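Local coordinates for protein endonuclease MutS2 (PDB 4OD6) that probably senses collided ribosomes and splits them into subunits in an ATP-driven way, its nuclease-associated Smr domain being the part described here, at residues A[11-16]-A[42-47]; A[30-35]-A[63-68]. All blocks are in the same frame, centred on the assembly; numbering follows the deposited sequence.

In the fold
Both contacts belong to the Smr domain of MutS2, and helix 21-38 joins them. In contact 1 the strands on either end of that helix, 13-15 and 43-46, lie side by side in parallel; in contact 2 the helix itself meets the turn leading from helix 53-62 into strand 68-73. The two centres are about 13 Å apart, yet their side chains touch: Leu14 CD2 lies 3.7 Å from Ala31 CB, and Leu43 CD2 lies 3.8 Å from Ala35 CB. Leu43 CD1 also reaches Ile32 CG1 at 4.1 Å. One helix thus packs on the first two strands of the sheet while receiving the turn that begins an outer strand.

Contact 1 of 2, residues A[11-16]-A[42-47]; sequences DNELQL and PLRVVH
Glu13 and Arg44 both set CG beside their own backbone N (chi1 near -80° in both), which sends the two side chains out from neighbouring strands side by side and in the same direction. The arginine then bends at chi3, 53°, and presents the side of its guanidinium to Glu13. Two nitrogens grip one oxygen: NE of Arg44 stands 3.0 Å from OE2 of Glu13, on the anti lone pair, while NH2 of Arg44 meets the same OE2 at 3.1 Å, nearly along its C-O axis. The two flat groups are 24° apart, close to coplanar; because NE and NH2 both point at OE2, the salt bridge is side-on and converges on a single atom. Arg44 is held further by a bond from NH1 to the carbonyl of Gln78 and by a cation-pi contact with Phe10.

Beneath this pair runs a regular parallel ladder. Arg44 N donates to Asn12 O, and Leu14 N returns the bond to Arg44 O at 2.8 Å; Val46 N then reaches Leu14 O, and Leu16 N closes the series on Val46 O. On the face of Glu13 and Arg44, OE1 of Gln15 lies alongside CG1 of Val46, 3.6 Å away, with its hydrogen bond coming from Arg17. On the face of Leu14 and Val45, CD1 of Leu16, from just past the strand end, meets CG1 of Val45 obliquely at a tight 3.5 Å.

The arrangement illustrates the beta-alpha-beta unit: strand 13-15, helix 21-38 and strand 43-46, the helix carrying the chain between two parallel neighbours. Leu14, Leu43 and Val45 pack on that helix, and Leu16 extends to Leu58 of helix 53-62. Strand 13-15 is outermost within the chain, whereas strand 43-46 is flanked on its other edge by antiparallel strand 83-88.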
loop_
_atom_site.group_PDB
_atom_site.type_symbol
_atom_site.label_atom_id
_atom_site.label_comp_id
_atom_site.label_asym_id
_atom_site.label_seq_id
_atom_site.Cartn_x
_atom_site.Cartn_y
_atom_site.Cartn_z
ATOM N N ASP A 11 7.293 8.228 -7.716
ATOM C CA ASP A 11 8.008 8.168 -6.417
ATOM C C ASP A 11 7.187 7.307 -5.383
ATOM O O ASP A 11 5.984 7.171 -5.483
ATOM C CB ASP A 11 8.264 9.588 -5.825
ATOM C CG ASP A 11 9.726 10.112 -6.064
ATOM O OD1 ASP A 11 10.701 9.347 -5.996
ATOM O OD2 ASP A 11 9.877 11.331 -6.221
ATOM N N ASN A 12 7.824 6.825 -4.325
ATOM C CA ASN A 12 7.136 6.129 -3.237
ATOM C C ASN A 12 6.292 4.932 -3.725
ATOM O O ASN A 12 5.191 4.716 -3.229
ATOM C CB ASN A 12 6.302 7.119 -2.390
ATOM C CG ASN A 12 7.154 8.017 -1.513
ATOM O OD1 ASN A 12 7.871 7.572 -0.641
ATOM N ND2 ASN A 12 7.110 9.273 -1.800
ATOM N N GLU A 13 6.816 4.149 -4.658
ATOM C CA GLU A 13 6.169 2.905 -5.096
ATOM C C GLU A 13 6.818 1.794 -4.315
ATOM O O GLU A 13 8.025 1.625 -4.294
ATOM C CB GLU A 13 6.330 2.577 -6.586
ATOM C CG GLU A 13 5.396 3.323 -7.490
ATOM C CD GLU A 13 5.331 2.743 -8.889
ATOM O OE1 GLU A 13 6.359 2.272 -9.352
ATOM O OE2 GLU A 13 4.261 2.779 -9.450
ATOM N N LEU A 14 5.963 1.013 -3.704
ATOM C CA LEU A 14 6.358 -0.147 -2.943
ATOM C C LEU A 14 5.980 -1.404 -3.700
ATOM O O LEU A 14 4.858 -1.616 -3.952
ATOM C CB LEU A 14 5.653 -0.127 -1.580
ATOM C CG LEU A 14 6.008 -1.238 -0.612
ATOM C CD1 LEU A 14 7.478 -1.212 -0.210
ATOM C CD2 LEU A 14 5.086 -1.165 0.602
ATOM N N GLN A 15 6.953 -2.232 -4.048
ATOM C CA GLN A 15 6.753 -3.417 -4.886
ATOM C C GLN A 15 6.565 -4.646 -4.024
ATOM O O GLN A 15 7.472 -5.154 -3.419
ATOM C CB GLN A 15 7.955 -3.588 -5.844
ATOM C CG GLN A 15 8.219 -2.404 -6.750
ATOM C CD GLN A 15 7.199 -2.252 -7.828
ATOM O OE1 GLN A 15 6.423 -3.151 -8.129
ATOM N NE2 GLN A 15 7.200 -1.099 -8.429
ATOM N N LEU A 16 5.347 -5.120 -3.960
ATOM C CA LEU A 16 5.029 -6.233 -3.062
ATOM C C LEU A 16 4.588 -7.503 -3.938
ATOM O O LEU A 16 4.342 -8.540 -3.335
ATOM C CB LEU A 16 3.875 -5.886 -2.155
ATOM C CG LEU A 16 4.158 -4.725 -1.208
ATOM C CD1 LEU A 16 3.008 -4.451 -0.250
ATOM C CD2 LEU A 16 5.434 -4.933 -0.431
ATOM N N PRO A 42 1.478 10.672 -0.933
ATOM C CA PRO A 42 0.986 9.302 -0.724
ATOM C C PRO A 42 1.967 8.237 -1.120
ATOM O O PRO A 42 2.929 8.514 -1.833
ATOM C CB PRO A 42 -0.209 9.231 -1.658
ATOM C CG PRO A 42 0.205 10.076 -2.808
ATOM C CD PRO A 42 1.026 11.183 -2.249
ATOM N N LEU A 43 1.689 7.026 -0.662
ATOM C CA LEU A 43 2.392 5.819 -1.107
ATOM C C LEU A 43 1.594 5.034 -2.108
ATOM O O LEU A 43 0.415 4.888 -1.957
ATOM C CB LEU A 43 2.674 4.891 0.049
ATOM C CG LEU A 43 3.383 5.488 1.214
ATOM C CD1 LEU A 43 3.737 4.368 2.162
ATOM C CD2 LEU A 43 4.603 6.295 0.829
ATOM N N ARG A 44 2.271 4.496 -3.115
ATOM C CA ARG A 44 1.673 3.601 -4.094
ATOM C C ARG A 44 2.138 2.173 -3.789
ATOM O O ARG A 44 3.315 1.848 -3.899
ATOM C CB ARG A 44 2.061 3.936 -5.542
ATOM C CG ARG A 44 1.279 5.049 -6.150
ATOM C CD ARG A 44 1.786 5.389 -7.543
ATOM N NE ARG A 44 1.881 4.281 -8.483
ATOM C CZ ARG A 44 0.918 3.866 -9.291
ATOM N NH1 ARG A 44 -0.251 4.430 -9.282
ATOM N NH2 ARG A 44 1.178 2.864 -10.086
ATOM N N VAL A 45 1.190 1.342 -3.407
ATOM C CA VAL A 45 1.454 -0.040 -3.039
ATOM C C VAL A 45 1.066 -0.918 -4.211
ATOM O O VAL A 45 -0.086 -1.155 -4.489
ATOM C CB VAL A 45 0.671 -0.431 -1.773
ATOM C CG1 VAL A 45 0.997 -1.852 -1.342
ATOM C CG2 VAL A 45 0.957 0.546 -0.654
ATOM N N VAL A 46 2.103 -1.408 -4.875
ATOM C CA VAL A 46 1.987 -2.245 -6.059
ATOM C C VAL A 46 1.937 -3.708 -5.652
ATOM O O VAL A 46 2.963 -4.351 -5.511
ATOM C CB VAL A 46 3.134 -1.944 -7.075
ATOM C CG1 VAL A 46 2.888 -2.702 -8.373
ATOM C CG2 VAL A 46 3.220 -0.436 -7.296
ATOM N N HIS A 47 0.710 -4.218 -5.482
ATOM C CA HIS A 47 0.507 -5.607 -5.074
ATOM C C HIS A 47 0.032 -6.532 -6.176
ATOM O O HIS A 47 0.070 -7.695 -6.005
ATOM C CB HIS A 47 -0.429 -5.735 -3.859
ATOM C CG HIS A 47 -1.661 -4.897 -3.955
ATOM N ND1 HIS A 47 -2.610 -5.079 -4.943
ATOM C CD2 HIS A 47 -2.049 -3.812 -3.255
ATOM C CE1 HIS A 47 -3.544 -4.159 -4.805
ATOM N NE2 HIS A 47 -3.220 -3.372 -3.799
HETATM O O HOH W 1 2.817 8.033 -4.713
#

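Contact 2 of 2, residues A[30-35]-A[63-68]; sequences AAIAEA and KTDKNV
Ile32 reaches from its helix into the turn at 65-68, and the apolar contacts centre on its two branches. The CG2 methyl, placed anti to the backbone N, presses against CB of Asn67 at 3.5 Å. The longer branch ends in CD1, which meets CG2 of Val68 at 3.8 Å. Leu62 of helix 53-62 touches both Ile32 and Val68, so their meeting forms part of a larger apolar cluster that also includes Leu43.

Carbon-to-polar contacts make up a second group. Asp65 approaches Ile32 from the opposite direction, its OD1 coming to 3.7 Å from CG2 of Ile32 and its OD2 to the same distance from CD1 of Ile32. Next along the helix, CA of Ala33 lies 3.9 Å from ND2 of Asn67. These are van der Waals contacts; the Asp65 oxygens and OD1 of Asn67 have hydrogen-bonding partners of their own.

Two hydrogen bonds give the turn its shape. Val68 N closes it on Asp65 O at 3.3 Å. With chi1 at 176° the Asp65 carboxylate swings to the carbonyl side, where OD1 of Asp65 takes the N-H of Asn67 at 2.8 Å. Further bonds tie down the Asn67 amide: NZ of Lys66 reaches OD1 of Asn67 at 2.9 Å, approaching tilted 32° from the amide plane. Arg36, one turn beyond Ile32 on the same helix, also donates to that oxygen and so gives the loop a polar tie to the helix, while the other oxygen of Asp65 has a weak bond from Tyr61.

Asp65 to Val68 forms a type I beta turn, and the bond from Asp65 OD1 to Asn67 N adds an Asx turn to it. In this Smr domain the combined motif links helix 53-62 to strand 68-73 and packs against helix 21-38.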
loop_
_atom_site.group_PDB
_atom_site.type_symbol
_atom_site.label_atom_id
_atom_site.label_comp_id
_atom_site.label_asym_id
_atom_site.label_seq_id
_atom_site.Cartn_x
_atom_site.Cartn_y
_atom_site.Cartn_z
ATOM N N ALA A 30 6.327 -1.364 7.556
ATOM C CA ALA A 30 7.618 -0.652 7.620
ATOM C C ALA A 30 7.634 0.557 6.709
ATOM O O ALA A 30 8.122 1.587 7.057
ATOM C CB ALA A 30 8.752 -1.618 7.250
ATOM N N ALA A 31 7.094 0.405 5.510
ATOM C CA ALA A 31 7.073 1.501 4.546
ATOM C C ALA A 31 6.236 2.641 5.034
ATOM O O ALA A 31 6.572 3.783 4.818
ATOM C CB ALA A 31 6.605 1.025 3.179
ATOM N N ILE A 32 5.089 2.343 5.622
ATOM C CA ILE A 32 4.204 3.370 6.136
ATOM C C ILE A 32 4.848 4.087 7.305
ATOM O O ILE A 32 4.778 5.280 7.386
ATOM C CB ILE A 32 2.830 2.786 6.523
ATOM C CG1 ILE A 32 2.112 2.326 5.266
ATOM C CG2 ILE A 32 1.998 3.793 7.298
ATOM C CD1 ILE A 32 0.839 1.544 5.528
ATOM N N ALA A 33 5.497 3.357 8.189
ATOM C CA ALA A 33 6.164 3.970 9.351
ATOM C C ALA A 33 7.259 4.911 8.853
ATOM O O ALA A 33 7.446 5.990 9.352
ATOM C CB ALA A 33 6.738 2.886 10.275
ATOM N N GLU A 34 7.978 4.485 7.836
ATOM C CA GLU A 34 9.029 5.300 7.262
ATOM C C GLU A 34 8.448 6.562 6.663
ATOM O O GLU A 34 8.939 7.639 6.909
ATOM C CB GLU A 34 9.805 4.511 6.196
ATOM C CG GLU A 34 10.852 5.312 5.427
ATOM C CD GLU A 34 11.364 4.568 4.205
ATOM O OE1 GLU A 34 10.689 4.581 3.194
ATOM O OE2 GLU A 34 12.429 3.987 4.288
ATOM N N ALA A 35 7.367 6.418 5.898
ATOM C CA ALA A 35 6.716 7.557 5.265
ATOM C C ALA A 35 6.204 8.579 6.308
ATOM O O ALA A 35 6.326 9.776 6.092
ATOM C CB ALA A 35 5.580 7.107 4.357
ATOM N N LYS A 63 -6.904 -0.845 7.470
ATOM C CA LYS A 63 -8.041 -0.264 8.134
ATOM C C LYS A 63 -7.642 0.079 9.530
ATOM O O LYS A 63 -8.276 0.818 10.236
ATOM C CB LYS A 63 -9.236 -1.252 8.169
ATOM C CG LYS A 63 -9.908 -1.608 6.830
ATOM C CD LYS A 63 -10.288 -3.084 6.642
ATOM C CE LYS A 63 -10.913 -3.434 5.265
ATOM N NZ LYS A 63 -11.092 -4.897 4.904
ATOM N N THR A 64 -6.619 -0.614 10.050
ATOM C CA THR A 64 -6.183 -0.332 11.463
ATOM C C THR A 64 -4.731 0.158 11.716
ATOM O O THR A 64 -4.302 0.316 12.854
ATOM C CB THR A 64 -6.424 -1.525 12.424
ATOM O OG1 THR A 64 -5.679 -2.666 11.978
ATOM C CG2 THR A 64 -7.908 -1.862 12.520
ATOM N N ASP A 65 -3.976 0.388 10.658
ATOM C CA ASP A 65 -2.610 0.829 10.781
ATOM C C ASP A 65 -2.685 2.292 11.455
ATOM O O ASP A 65 -3.344 3.169 10.891
ATOM C CB ASP A 65 -1.872 0.850 9.446
ATOM C CG ASP A 65 -0.425 1.418 9.543
ATOM O OD1 ASP A 65 -0.242 2.545 9.953
ATOM O OD2 ASP A 65 0.514 0.697 9.158
ATOM N N LYS A 66 -1.959 2.576 12.526
ATOM C CA LYS A 66 -2.097 3.854 13.262
ATOM C C LYS A 66 -1.708 5.106 12.466
ATOM O O LYS A 66 -1.971 6.227 12.851
ATOM C CB LYS A 66 -1.266 3.813 14.554
ATOM C CG LYS A 66 0.233 3.791 14.332
ATOM C CD LYS A 66 1.020 3.640 15.625
ATOM C CE LYS A 66 2.453 4.107 15.469
ATOM N NZ LYS A 66 2.530 5.532 15.046
ATOM N N ASN A 67 -0.967 4.874 11.403
ATOM C CA ASN A 67 -0.276 5.905 10.618
ATOM C C ASN A 67 -1.031 6.317 9.355
ATOM O O ASN A 67 -0.627 7.241 8.650
ATOM C CB ASN A 67 1.120 5.425 10.214
ATOM C CG ASN A 67 2.083 5.374 11.381
ATOM O OD1 ASN A 67 2.072 6.243 12.251
ATOM N ND2 ASN A 67 2.926 4.350 11.404
ATOM N N VAL A 68 -2.119 5.614 9.069
ATOM C CA VAL A 68 -2.846 5.783 7.823
ATOM C C VAL A 68 -4.044 6.706 7.978
ATOM O O VAL A 68 -4.851 6.517 8.882
ATOM C CB VAL A 68 -3.301 4.417 7.310
ATOM C CG1 VAL A 68 -4.251 4.546 6.140
ATOM C CG2 VAL A 68 -2.088 3.569 6.920
#